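PDB 3S2W: transcriptional regulator, MarR family from Methanosarcina mazei, which probably binds DNA and regulates transcription, as members of the MarR family of winged-helix regulators generally do. Local coordinates for residues K21-I24 / G25-S29; Y30-R33 / Y34-Y38; I131-S134 / S135-D138; Q140-E143 / I144-S147; L148-M151 / F152-L156. One frame throughout, in Å; residues are numbered along the deposited sequence.

Contact 1: K21-I24 / G25-S29; sequences KEFI and GKAIS
A27 lies one turn beyond F23 in the first turns of helix 23-43, and its methyl group sits over one face of the F23 ring. The evidence for a CH-pi contact is the position of A27 CB, 4.1 Å from the centroid of the F23 ring and 22° off the ring normal, displaced toward the rim. F23 CG is anti to the backbone N (chi1 169°), which carries the ring forward along the helix, so that F23 CZ comes within 3.8 Å of A27 CB.

K26 can be followed outward. Its CB lies against the E22 carbonyl oxygen, while its own N donates to that oxygen at an N-H...O angle of 163°. The chain then runs extended to CD and bends at chi3 and chi4, which brings NZ to E22 CB at 4.1 Å. The E22 carboxylate stays apart, with OE2 5.0 Å from K26 NZ; the ammonium group instead makes a salt bridge with D20.

A water bridges K21 and G25, donating to K21 O and accepting from G25 N at 2.9 Å. One turn on, S29 N and S29 OG grip G25 O from opposite faces of its plane, the hydroxyl at 2.6 Å from G25 O.

I24 and I28 lie side by side, pointing the same way, with I24 CG2 4.0 Å from I28 CD1, and both pack on M151 of helix 138-157, while F23 packs on E149 of the second subunit and I24 on its F133.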
loop_
_atom_site.group_PDB
_atom_site.type_symbol
_atom_site.label_atom_id
_atom_site.label_comp_id
_atom_site.label_asym_id
_atom_site.label_seq_id
_atom_site.Cartn_x
_atom_site.Cartn_y
_atom_site.Cartn_z
ATOM N N LYS A 21 -13.590 11.432 5.194
ATOM C CA LYS A 21 -12.834 11.762 3.987
ATOM C C LYS A 21 -11.433 11.154 4.041
ATOM O O LYS A 21 -10.715 11.120 3.040
ATOM C CB LYS A 21 -12.757 13.278 3.794
ATOM C CG LYS A 21 -14.108 13.991 3.920
ATOM C CD LYS A 21 -14.003 15.484 3.609
ATOM C CE LYS A 21 -13.243 16.263 4.688
ATOM N NZ LYS A 21 -13.064 17.710 4.329
ATOM N N GLU A 22 -11.052 10.662 5.215
ATOM C CA GLU A 22 -9.800 9.930 5.360
ATOM C C GLU A 22 -9.950 8.439 5.072
ATOM O O GLU A 22 -8.956 7.741 4.900
ATOM C CB GLU A 22 -9.224 10.115 6.762
ATOM C CG GLU A 22 -8.478 11.411 6.943
ATOM C CD GLU A 22 -8.793 12.071 8.260
ATOM O OE1 GLU A 22 -9.591 13.033 8.261
ATOM O OE2 GLU A 22 -8.246 11.631 9.293
ATOM N N PHE A 23 -11.186 7.957 5.002
ATOM C CA PHE A 23 -11.418 6.523 4.993
ATOM C C PHE A 23 -10.873 5.808 3.744
ATOM O O PHE A 23 -10.355 4.697 3.838
ATOM C CB PHE A 23 -12.898 6.190 5.201
ATOM C CG PHE A 23 -13.215 4.754 4.949
ATOM C CD1 PHE A 23 -13.011 3.805 5.938
ATOM C CD2 PHE A 23 -13.672 4.341 3.703
ATOM C CE1 PHE A 23 -13.278 2.470 5.697
ATOM C CE2 PHE A 23 -13.942 3.012 3.459
ATOM C CZ PHE A 23 -13.746 2.075 4.456
ATOM N N ILE A 24 -11.004 6.456 2.592
ATOM C CA ILE A 24 -10.498 5.938 1.340
ATOM C C ILE A 24 -9.017 5.556 1.492
ATOM O O ILE A 24 -8.638 4.393 1.316
ATOM C CB ILE A 24 -10.651 6.969 0.188
ATOM C CG1 ILE A 24 -12.100 7.437 0.042
ATOM C CG2 ILE A 24 -10.211 6.356 -1.113
ATOM C CD1 ILE A 24 -12.523 8.580 0.992
ATOM N N GLY A 25 -8.193 6.542 1.837
ATOM C CA GLY A 25 -6.772 6.329 2.015
ATOM C C GLY A 25 -6.447 5.312 3.093
ATOM O O GLY A 25 -5.552 4.495 2.934
ATOM N N LYS A 26 -7.183 5.355 4.190
ATOM C CA LYS A 26 -6.993 4.390 5.262
ATOM C C LYS A 26 -7.315 2.955 4.782
ATOM O O LYS A 26 -6.511 2.025 4.947
ATOM C CB LYS A 26 -7.844 4.793 6.475
ATOM C CG LYS A 26 -7.345 4.300 7.823
ATOM C CD LYS A 26 -8.258 4.761 8.964
ATOM C CE LYS A 26 -8.259 6.285 9.111
ATOM N NZ LYS A 26 -9.645 6.847 9.238
ATOM N N ALA A 27 -8.479 2.777 4.169
ATOM C CA ALA A 27 -8.883 1.452 3.710
ATOM C C ALA A 27 -7.814 0.861 2.769
ATOM O O ALA A 27 -7.451 -0.315 2.860
ATOM C CB ALA A 27 -10.272 1.510 3.025
ATOM N N ILE A 28 -7.312 1.702 1.876
ATOM C CA ILE A 28 -6.324 1.313 0.879
ATOM C C ILE A 28 -4.995 0.898 1.502
ATOM O O ILE A 28 -4.490 -0.190 1.214
ATOM C CB ILE A 28 -6.155 2.446 -0.150
ATOM C CG1 ILE A 28 -7.428 2.509 -1.008
ATOM C CG2 ILE A 28 -4.883 2.278 -0.992
ATOM C CD1 ILE A 28 -7.433 3.610 -2.025
ATOM N N SER A 29 -4.449 1.733 2.380
ATOM C CA SER A 29 -3.243 1.384 3.141
ATOM C C SER A 29 -3.361 0.051 3.874
ATOM O O SER A 29 -2.413 -0.710 3.925
ATOM C CB SER A 29 -2.954 2.459 4.178
ATOM O OG SER A 29 -3.120 3.737 3.599
HETATM O O HOH W 1 -8.631 9.392 2.283
#

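Contact 2: Y30-R33 / Y34-Y38; sequences YLYR and YGQIY. With SO4 (sulfate ion), chain K.
G35 N donates to L31 O at 2.7 Å, the shortest of the backbone bonds between Y30-R33 and Y34-Y38. The neighbouring bond from Y34 N to Y30 O, 2.8 Å, is nearly straight at 171°. That same Y30 oxygen lies over one face of the Y34 ring, 3.1 Å from Y34 CG and offset toward the rim. Y34 CG stands beside its own backbone N (chi1 -65°), which turns the ring back over the preceding turn.

The Y30 and Y34 rings meet obliquely, their planes at 59°, and Y34 OH comes 3.3 Å from Y30 CD1. A serine in place of Y34 would probably leave one flank of the Y30 ring without its neighbour and uncover the Y30 carbonyl. Y30 and Y34 are an i to i+4 pair in the middle of helix 23-43, which in this MarR-family protein packs both within its chain and against the second subunit.

Y32 and Q36 form another such pair: Q36 CG lies over one face of the Y32 ring, 3.9 Å from its centroid, and the Y32 ring also stacks on Y32 of the second subunit. Farther along, the Y38 ring meets W128 of helix 112-133, while Y38 OH donates to sulfate O1 at 2.6 Å; the ion probably comes from the crystallisation liquor.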
loop_
_atom_site.group_PDB
_atom_site.type_symbol
_atom_site.label_atom_id
_atom_site.label_comp_id
_atom_site.label_asym_id
_atom_site.label_seq_id
_atom_site.Cartn_x
_atom_site.Cartn_y
_atom_site.Cartn_z
ATOM N N TYR A 30 -4.521 -0.221 4.464
ATOM C CA TYR A 30 -4.704 -1.479 5.172
ATOM C C TYR A 30 -4.806 -2.686 4.254
ATOM O O TYR A 30 -4.225 -3.739 4.537
ATOM C CB TYR A 30 -5.931 -1.420 6.089
ATOM C CG TYR A 30 -5.655 -0.749 7.419
ATOM C CD1 TYR A 30 -5.181 -1.484 8.497
ATOM C CD2 TYR A 30 -5.859 0.622 7.591
ATOM C CE1 TYR A 30 -4.920 -0.881 9.719
ATOM C CE2 TYR A 30 -5.600 1.237 8.803
ATOM C CZ TYR A 30 -5.131 0.476 9.866
ATOM O OH TYR A 30 -4.865 1.069 11.077
ATOM N N LEU A 31 -5.555 -2.547 3.164
ATOM C CA LEU A 31 -5.721 -3.667 2.260
ATOM C C LEU A 31 -4.359 -4.003 1.669
ATOM O O LEU A 31 -3.960 -5.174 1.589
ATOM C CB LEU A 31 -6.750 -3.346 1.188
ATOM C CG LEU A 31 -8.201 -3.319 1.678
ATOM C CD1 LEU A 31 -9.084 -2.621 0.678
ATOM C CD2 LEU A 31 -8.717 -4.709 1.958
ATOM N N TYR A 32 -3.623 -2.966 1.312
ATOM C CA TYR A 32 -2.247 -3.146 0.881
ATOM C C TYR A 32 -1.414 -3.959 1.875
ATOM O O TYR A 32 -0.726 -4.909 1.497
ATOM C CB TYR A 32 -1.573 -1.803 0.643
ATOM C CG TYR A 32 -0.093 -1.954 0.402
ATOM C CD1 TYR A 32 0.389 -2.406 -0.829
ATOM C CD2 TYR A 32 0.826 -1.651 1.397
ATOM C CE1 TYR A 32 1.758 -2.548 -1.064
ATOM C CE2 TYR A 32 2.177 -1.800 1.181
ATOM C CZ TYR A 32 2.645 -2.245 -0.057
ATOM O OH TYR A 32 4.001 -2.385 -0.268
ATOM N N ARG A 33 -1.460 -3.583 3.147
ATOM C CA ARG A 33 -0.617 -4.251 4.138
ATOM C C ARG A 33 -1.068 -5.659 4.414
ATOM O O ARG A 33 -0.240 -6.549 4.578
ATOM C CB ARG A 33 -0.535 -3.457 5.432
ATOM C CG ARG A 33 0.190 -2.152 5.223
ATOM C CD ARG A 33 0.503 -1.448 6.527
ATOM N NE ARG A 33 0.628 -0.022 6.277
ATOM C CZ ARG A 33 -0.266 0.884 6.647
ATOM N NH1 ARG A 33 -0.056 2.156 6.343
ATOM N NH2 ARG A 33 -1.352 0.519 7.332
ATOM N N TYR A 34 -2.383 -5.853 4.483
ATOM C CA TYR A 34 -2.944 -7.188 4.654
ATOM C C TYR A 34 -2.503 -8.029 3.465
ATOM O O TYR A 34 -2.044 -9.169 3.616
ATOM C CB TYR A 34 -4.475 -7.136 4.709
ATOM C CG TYR A 34 -5.041 -6.398 5.905
ATOM C CD1 TYR A 34 -4.252 -6.110 7.013
ATOM C CD2 TYR A 34 -6.369 -6.001 5.929
ATOM C CE1 TYR A 34 -4.761 -5.448 8.094
ATOM C CE2 TYR A 34 -6.895 -5.338 7.014
ATOM C CZ TYR A 34 -6.093 -5.060 8.095
ATOM O OH TYR A 34 -6.636 -4.401 9.185
ATOM N N GLY A 35 -2.659 -7.445 2.278
ATOM C CA GLY A 35 -2.250 -8.087 1.051
ATOM C C GLY A 35 -0.814 -8.565 1.137
ATOM O O GLY A 35 -0.521 -9.681 0.712
ATOM N N GLN A 36 0.074 -7.739 1.694
ATOM C CA GLN A 36 1.503 -8.052 1.675
ATOM C C GLN A 36 1.769 -9.183 2.639
ATOM O O GLN A 36 2.681 -9.983 2.436
ATOM C CB GLN A 36 2.397 -6.848 2.012
ATOM C CG GLN A 36 2.474 -5.726 0.942
ATOM C CD GLN A 36 2.720 -6.223 -0.482
ATOM O OE1 GLN A 36 3.865 -6.279 -0.960
ATOM N NE2 GLN A 36 1.635 -6.551 -1.186
ATOM N N ILE A 37 0.951 -9.273 3.673
ATOM C CA ILE A 37 1.070 -10.395 4.590
ATOM C C ILE A 37 0.549 -11.687 3.951
ATOM O O ILE A 37 1.229 -12.716 3.964
ATOM C CB ILE A 37 0.383 -10.094 5.938
ATOM C CG1 ILE A 37 1.210 -9.054 6.684
ATOM C CG2 ILE A 37 0.224 -11.365 6.811
ATOM C CD1 ILE A 37 0.405 -8.245 7.613
ATOM N N TYR A 38 -0.645 -11.614 3.369
ATOM C CA TYR A 38 -1.275 -12.776 2.766
ATOM C C TYR A 38 -0.462 -13.302 1.591
ATOM O O TYR A 38 -0.239 -14.501 1.488
ATOM C CB TYR A 38 -2.686 -12.434 2.296
ATOM C CG TYR A 38 -3.358 -13.610 1.665
ATOM C CD1 TYR A 38 -3.216 -13.862 0.312
ATOM C CD2 TYR A 38 -4.102 -14.501 2.432
ATOM C CE1 TYR A 38 -3.813 -14.940 -0.277
ATOM C CE2 TYR A 38 -4.708 -15.601 1.852
ATOM C CZ TYR A 38 -4.562 -15.810 0.496
ATOM O OH TYR A 38 -5.163 -16.895 -0.100
HETATM S S SO4 K . -6.913 -19.462 1.549
HETATM O O1 SO4 K . -7.247 -18.317 0.705
HETATM O O2 SO4 K . -6.613 -20.621 0.706
HETATM O O3 SO4 K . -5.744 -19.152 2.366
HETATM O O4 SO4 K . -8.047 -19.760 2.422
#

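Contact 3: I131-S134 / S135-D138; sequences ILFS and SFDD
S135 follows S134 directly at the corner of a type II beta turn that runs from F133 to F136, and its positive phi of 94° suits the third position of that turn. Its hydroxyl folds back on the preceding peptide: S135 OG sits between its own backbone N and carbonyl carbon (chi1 90°) and makes a weak bond to S134 O at 2.6 Å.

F136 closes the turn. Its N donates to F133 O at 2.7 Å with an N-H...O angle of 160°. The F136 ring turns back toward the helix end. Its CD2 lies 3.5 Å from F133 CA, which meets the ring at its edge and in its plane, as does L132 O, 3.8 Å from F136 CE2. CD2 also reaches the F133 ring near that ring's plane, 3.8 Å from F133 CD1, and the two side chains cross at about a right angle.

D137 then takes the N-cap position of the next helix, its carboxylate capping a backbone N just beyond, and D138 begins that helix.

The turn thus joins the C-terminal end of helix 112-133 to helix 138-157. F133 packs on R141, I144 and T145 of the second of these helices, L132 on L31 of helix 23-43, and N154 of the second subunit donates to L132 O and S134 O.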
loop_
_atom_site.group_PDB
_atom_site.type_symbol
_atom_site.label_atom_id
_atom_site.label_comp_id
_atom_site.label_asym_id
_atom_site.label_seq_id
_atom_site.Cartn_x
_atom_site.Cartn_y
_atom_site.Cartn_z
ATOM N N ILE A 131 -10.645 -13.569 -1.802
ATOM C CA ILE A 131 -10.891 -13.206 -0.444
ATOM C C ILE A 131 -11.478 -11.792 -0.402
ATOM O O ILE A 131 -12.392 -11.528 0.357
ATOM C CB ILE A 131 -9.591 -13.318 0.389
ATOM C CG1 ILE A 131 -9.300 -14.791 0.688
ATOM C CG2 ILE A 131 -9.703 -12.518 1.699
ATOM C CD1 ILE A 131 -8.025 -15.019 1.438
ATOM N N LEU A 132 -10.974 -10.872 -1.212
ATOM C CA LEU A 132 -11.475 -9.511 -1.078
ATOM C C LEU A 132 -12.915 -9.359 -1.579
ATOM O O LEU A 132 -13.679 -8.542 -1.057
ATOM C CB LEU A 132 -10.555 -8.506 -1.766
ATOM C CG LEU A 132 -9.151 -8.328 -1.182
ATOM C CD1 LEU A 132 -8.355 -7.218 -1.914
ATOM C CD2 LEU A 132 -9.245 -8.028 0.304
ATOM N N PHE A 133 -13.280 -10.147 -2.586
ATOM C CA PHE A 133 -14.575 -10.003 -3.256
ATOM C C PHE A 133 -15.700 -10.813 -2.628
ATOM O O PHE A 133 -16.846 -10.729 -3.066
ATOM C CB PHE A 133 -14.451 -10.415 -4.716
ATOM C CG PHE A 133 -13.882 -9.351 -5.612
ATOM C CD1 PHE A 133 -14.194 -8.022 -5.425
ATOM C CD2 PHE A 133 -13.053 -9.692 -6.665
ATOM C CE1 PHE A 133 -13.674 -7.043 -6.277
ATOM C CE2 PHE A 133 -12.537 -8.724 -7.505
ATOM C CZ PHE A 133 -12.849 -7.398 -7.305
ATOM N N SER A 134 -15.380 -11.618 -1.623
ATOM C CA SER A 134 -16.397 -12.401 -0.940
ATOM C C SER A 134 -17.652 -11.559 -0.662
ATOM O O SER A 134 -17.591 -10.501 -0.019
ATOM C CB SER A 134 -15.842 -12.992 0.361
ATOM O OG SER A 134 -16.809 -13.800 1.020
ATOM N N SER A 135 -18.777 -12.054 -1.172
ATOM C CA SER A 135 -20.106 -11.448 -1.033
ATOM C C SER A 135 -20.475 -10.542 -2.204
ATOM O O SER A 135 -21.621 -10.127 -2.312
ATOM C CB SER A 135 -20.302 -10.726 0.304
ATOM O OG SER A 135 -19.903 -9.366 0.221
ATOM N N PHE A 136 -19.516 -10.260 -3.085
ATOM C CA PHE A 136 -19.811 -9.524 -4.319
ATOM C C PHE A 136 -20.155 -10.435 -5.498
ATOM O O PHE A 136 -19.479 -11.439 -5.729
ATOM C CB PHE A 136 -18.639 -8.627 -4.713
ATOM C CG PHE A 136 -18.318 -7.585 -3.691
ATOM C CD1 PHE A 136 -19.223 -6.563 -3.419
ATOM C CD2 PHE A 136 -17.129 -7.630 -2.984
ATOM C CE1 PHE A 136 -18.940 -5.601 -2.475
ATOM C CE2 PHE A 136 -16.840 -6.669 -2.038
ATOM C CZ PHE A 136 -17.741 -5.650 -1.787
ATOM N N ASP A 137 -21.201 -10.087 -6.249
ATOM C CA ASP A 137 -21.494 -10.815 -7.481
ATOM C C ASP A 137 -20.735 -10.193 -8.652
ATOM O O ASP A 137 -20.011 -9.225 -8.486
ATOM C CB ASP A 137 -23.004 -10.882 -7.761
ATOM C CG ASP A 137 -23.600 -9.527 -8.106
ATOM O OD1 ASP A 137 -24.752 -9.266 -7.707
ATOM O OD2 ASP A 137 -22.929 -8.725 -8.790
ATOM N N ASP A 138 -20.922 -10.738 -9.837
ATOM C CA ASP A 138 -20.155 -10.313 -10.993
ATOM C C ASP A 138 -20.316 -8.836 -11.337
ATOM O O ASP A 138 -19.318 -8.148 -11.532
ATOM C CB ASP A 138 -20.472 -11.198 -12.202
ATOM C CG ASP A 138 -19.929 -12.603 -12.044
ATOM O OD1 ASP A 138 -19.008 -12.778 -11.213
ATOM O OD2 ASP A 138 -20.412 -13.527 -12.749
#

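Contact 4: Q140-E143 / I144-S147; sequences QRRE and ITNS
R142 and T145 cross at about a right angle on helix 138-157. The arginine chain, bent at chi2 and chi3, curls forward along the helix until NH1 lies 3.4 Å from both T145 CB and T145 CG2. This is a contact with the threonine's carbon side, and the guanidinium meets T145 CB obliquely.

The T145 hydroxyl is directed elsewhere. With OG1 anti to the carbonyl carbon (chi1 -55°), it swings back to R141 O and donates at 2.7 Å. T145 N donates to the same oxygen at 3.2 Å, and the two donors arrive from opposite faces of the carbonyl plane. A valine in place of T145 would probably leave R141 O with only the amide of these two donors.

S147 repeats the pattern on E143 O: its OG donates at 2.7 Å, while its N, 2.9 Å away, stands above the carbonyl plane.

Two hydroxyls are thereby satisfied within the helix by carbonyls that also keep their backbone bonds. The charge of R142 is answered across the dimer, where NH1 forms a salt bridge with D20 of the second subunit, so the folded arginine chain links helix 138-157 to the partner's N-terminal region.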
loop_
_atom_site.group_PDB
_atom_site.type_symbol
_atom_site.label_atom_id
_atom_site.label_comp_id
_atom_site.label_asym_id
_atom_site.label_seq_id
_atom_site.Cartn_x
_atom_site.Cartn_y
_atom_site.Cartn_z
ATOM N N GLN A 140 -20.998 -6.529 -9.421
ATOM C CA GLN A 140 -20.416 -5.726 -8.346
ATOM C C GLN A 140 -18.892 -5.765 -8.374
ATOM O O GLN A 140 -18.249 -4.738 -8.207
ATOM C CB GLN A 140 -20.968 -6.142 -6.978
ATOM C CG GLN A 140 -22.425 -6.591 -7.020
ATOM C CD GLN A 140 -22.987 -6.919 -5.648
ATOM O OE1 GLN A 140 -23.108 -8.088 -5.259
ATOM N NE2 GLN A 140 -23.351 -5.885 -4.914
ATOM N N ARG A 141 -18.319 -6.944 -8.592
ATOM C CA ARG A 141 -16.885 -7.056 -8.779
ATOM C C ARG A 141 -16.463 -6.164 -9.936
ATOM O O ARG A 141 -15.382 -5.568 -9.931
ATOM C CB ARG A 141 -16.501 -8.499 -9.094
ATOM C CG ARG A 141 -16.584 -9.415 -7.914
ATOM C CD ARG A 141 -16.569 -10.893 -8.307
ATOM N NE ARG A 141 -16.985 -11.686 -7.153
ATOM C CZ ARG A 141 -16.279 -12.668 -6.603
ATOM N NH1 ARG A 141 -16.760 -13.297 -5.543
ATOM N NH2 ARG A 141 -15.107 -13.035 -7.113
ATOM N N ARG A 142 -17.324 -6.074 -10.939
ATOM C CA ARG A 142 -16.933 -5.400 -12.159
ATOM C C ARG A 142 -16.842 -3.902 -11.954
ATOM O O ARG A 142 -15.885 -3.282 -12.393
ATOM C CB ARG A 142 -17.887 -5.723 -13.312
ATOM C CG ARG A 142 -17.467 -5.118 -14.642
ATOM C CD ARG A 142 -16.331 -5.902 -15.290
ATOM N NE ARG A 142 -15.034 -5.659 -14.678
ATOM C CZ ARG A 142 -14.210 -4.686 -15.049
ATOM N NH1 ARG A 142 -13.040 -4.530 -14.433
ATOM N NH2 ARG A 142 -14.564 -3.864 -16.028
ATOM N N GLU A 143 -17.811 -3.312 -11.270
ATOM C CA GLU A 143 -17.821 -1.862 -11.172
ATOM C C GLU A 143 -16.896 -1.307 -10.085
ATOM O O GLU A 143 -16.522 -0.129 -10.116
ATOM C CB GLU A 143 -19.248 -1.319 -11.035
ATOM C CG GLU A 143 -19.930 -1.624 -9.737
ATOM C CD GLU A 143 -21.200 -0.812 -9.570
ATOM O OE1 GLU A 143 -21.196 0.115 -8.729
ATOM O OE2 GLU A 143 -22.195 -1.091 -10.285
ATOM N N ILE A 144 -16.526 -2.153 -9.131
ATOM C CA ILE A 144 -15.541 -1.773 -8.135
ATOM C C ILE A 144 -14.138 -1.824 -8.750
ATOM O O ILE A 144 -13.277 -1.011 -8.414
ATOM C CB ILE A 144 -15.635 -2.642 -6.846
ATOM C CG1 ILE A 144 -14.467 -2.343 -5.921
ATOM C CG2 ILE A 144 -15.635 -4.110 -7.161
ATOM C CD1 ILE A 144 -14.632 -1.017 -5.158
ATOM N N THR A 145 -13.908 -2.779 -9.650
ATOM C CA THR A 145 -12.635 -2.851 -10.353
ATOM C C THR A 145 -12.571 -1.675 -11.313
ATOM O O THR A 145 -11.565 -1.009 -11.445
ATOM C CB THR A 145 -12.489 -4.158 -11.148
ATOM O OG1 THR A 145 -12.674 -5.268 -10.270
ATOM C CG2 THR A 145 -11.110 -4.252 -11.707
ATOM N N ASN A 146 -13.680 -1.401 -11.970
ATOM C CA ASN A 146 -13.756 -0.221 -12.796
ATOM C C ASN A 146 -13.504 1.092 -12.006
ATOM O O ASN A 146 -12.848 2.011 -12.499
ATOM C CB ASN A 146 -15.105 -0.198 -13.505
ATOM C CG ASN A 146 -15.306 1.048 -14.309
ATOM O OD1 ASN A 146 -14.704 1.213 -15.372
ATOM N ND2 ASN A 146 -16.161 1.947 -13.813
ATOM N N SER A 147 -14.013 1.184 -10.781
ATOM C CA SER A 147 -13.869 2.427 -10.015
ATOM C C SER A 147 -12.436 2.566 -9.518
ATOM O O SER A 147 -11.893 3.673 -9.473
ATOM C CB SER A 147 -14.841 2.502 -8.831
ATOM O OG SER A 147 -16.198 2.369 -9.209
#

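Contact 5: L148-M151 / F152-L156; sequences LEIM and FENGL
I150 O receives the backbone N of N154 at 2.9 Å, and M151 O takes G155 N at 3.2 Å together with a weak second bond from N154 N. E153 N donates to E149 O at an N-H...O angle of 162°.

The N154 side chain stands beside I150, both pointing the same way, with N154 ND2 3.9 Å from I150 CG2. Its amide works outward: OD1 accepts from K157, while ND2 donates to L132 O and S135 OG of the second subunit. I150 itself packs on that S135.

The E149 and E153 carboxylates keep apart, their OE1 atoms 5.7 Å from each other.

M151, a selenomethionine, faces helix 23-43, and the F152 ring meets Y34 of the second subunit edge-to-face. Such intertwining of terminal helices from two subunits is characteristic of the MarR-family dimerisation region.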
loop_
_atom_site.group_PDB
_atom_site.type_symbol
_atom_site.label_atom_id
_atom_site.label_comp_id
_atom_site.label_asym_id
_atom_site.label_seq_id
_atom_site.Cartn_x
_atom_site.Cartn_y
_atom_site.Cartn_z
ATOM N N LEU A 148 -11.826 1.443 -9.150
ATOM C CA LEU A 148 -10.417 1.440 -8.776
ATOM C C LEU A 148 -9.484 1.835 -9.931
ATOM O O LEU A 148 -8.435 2.423 -9.708
ATOM C CB LEU A 148 -10.021 0.081 -8.218
ATOM C CG LEU A 148 -9.732 0.110 -6.720
ATOM C CD1 LEU A 148 -10.484 1.227 -6.053
ATOM C CD2 LEU A 148 -10.113 -1.193 -6.104
ATOM N N GLU A 149 -9.871 1.511 -11.159
ATOM C CA GLU A 149 -9.101 1.909 -12.330
ATOM C C GLU A 149 -9.153 3.431 -12.501
ATOM O O GLU A 149 -8.142 4.077 -12.774
ATOM C CB GLU A 149 -9.618 1.205 -13.597
ATOM C CG GLU A 149 -9.315 -0.299 -13.666
ATOM C CD GLU A 149 -10.205 -1.068 -14.676
ATOM O OE1 GLU A 149 -11.242 -0.508 -15.105
ATOM O OE2 GLU A 149 -9.872 -2.233 -15.031
ATOM N N ILE A 150 -10.331 4.010 -12.341
ATOM C CA ILE A 150 -10.455 5.444 -12.519
ATOM C C ILE A 150 -9.747 6.170 -11.374
ATOM O O ILE A 150 -9.084 7.183 -11.570
ATOM C CB ILE A 150 -11.940 5.855 -12.640
ATOM C CG1 ILE A 150 -12.550 5.170 -13.862
ATOM C CG2 ILE A 150 -12.128 7.410 -12.702
ATOM C CD1 ILE A 150 -14.060 4.999 -13.788
HETATM N N MSE A 151 -9.876 5.641 -10.174
HETATM C CA MSE A 151 -9.284 6.296 -9.026
HETATM C C MSE A 151 -7.812 6.418 -9.246
HETATM O O MSE A 151 -7.223 7.434 -8.912
HETATM C CB MSE A 151 -9.565 5.522 -7.741
HETATM C CG MSE A 151 -10.969 5.741 -7.258
HETATM SE SE MSE A 151 -11.416 4.561 -5.819
HETATM C CE MSE A 151 -9.990 5.006 -4.577
ATOM N N PHE A 152 -7.222 5.383 -9.833
ATOM C CA PHE A 152 -5.805 5.406 -10.097
ATOM C C PHE A 152 -5.414 6.441 -11.148
ATOM O O PHE A 152 -4.428 7.166 -10.975
ATOM C CB PHE A 152 -5.275 4.042 -10.505
ATOM C CG PHE A 152 -3.796 4.055 -10.731
ATOM C CD1 PHE A 152 -2.947 4.535 -9.734
ATOM C CD2 PHE A 152 -3.253 3.651 -11.931
ATOM C CE1 PHE A 152 -1.578 4.588 -9.921
ATOM C CE2 PHE A 152 -1.885 3.698 -12.127
ATOM C CZ PHE A 152 -1.044 4.166 -11.118
ATOM N N GLU A 153 -6.180 6.520 -12.233
ATOM C CA GLU A 153 -5.912 7.524 -13.273
ATOM C C GLU A 153 -6.080 8.934 -12.714
ATOM O O GLU A 153 -5.495 9.890 -13.226
ATOM C CB GLU A 153 -6.807 7.324 -14.516
ATOM C CG GLU A 153 -6.583 6.003 -15.247
ATOM C CD GLU A 153 -7.865 5.465 -15.871
ATOM O OE1 GLU A 153 -8.189 4.271 -15.650
ATOM O OE2 GLU A 153 -8.554 6.239 -16.579
ATOM N N ASN A 154 -6.898 9.061 -11.672
ATOM C CA ASN A 154 -7.072 10.353 -11.036
ATOM C C ASN A 154 -5.810 10.747 -10.287
ATOM O O ASN A 154 -5.411 11.909 -10.298
ATOM C CB ASN A 154 -8.266 10.348 -10.091
ATOM C CG ASN A 154 -9.570 10.373 -10.817
ATOM O OD1 ASN A 154 -9.637 10.749 -11.990
ATOM N ND2 ASN A 154 -10.627 9.979 -10.129
ATOM N N GLY A 155 -5.189 9.777 -9.629
ATOM C CA GLY A 155 -3.910 10.015 -9.000
ATOM C C GLY A 155 -2.870 10.271 -10.071
ATOM O O GLY A 155 -2.214 11.314 -10.085
ATOM N N LEU A 156 -2.750 9.320 -10.990
ATOM C CA LEU A 156 -1.732 9.359 -12.027
ATOM C C LEU A 156 -1.650 10.702 -12.748
ATOM O O LEU A 156 -0.564 11.137 -13.135
ATOM C CB LEU A 156 -1.978 8.236 -13.028
ATOM C CG LEU A 156 -0.775 7.807 -13.859
ATOM C CD1 LEU A 156 0.474 7.754 -13.002
ATOM C CD2 LEU A 156 -1.034 6.464 -14.513
#

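How the contacts relate
Contacts 1 and 2 lie in series on helix 23-43, with centres about 14 Å apart. Contact 3 follows at the end of helix 112-133, and contacts 4 and 5 continue along helix 138-157, their centres about 13 Å apart. Packing joins the three helices: I24 and I28 of contact 1 touch M151 of contact 5, while L31 and Y38 of contact 2 touch L132 and I131 of contact 3. Contacts 3 and 4 have centres about 10 Å apart and meet through F133 and R141. All five touch the second subunit, so these helices contribute to the dimer interface as well as to packing within the chain.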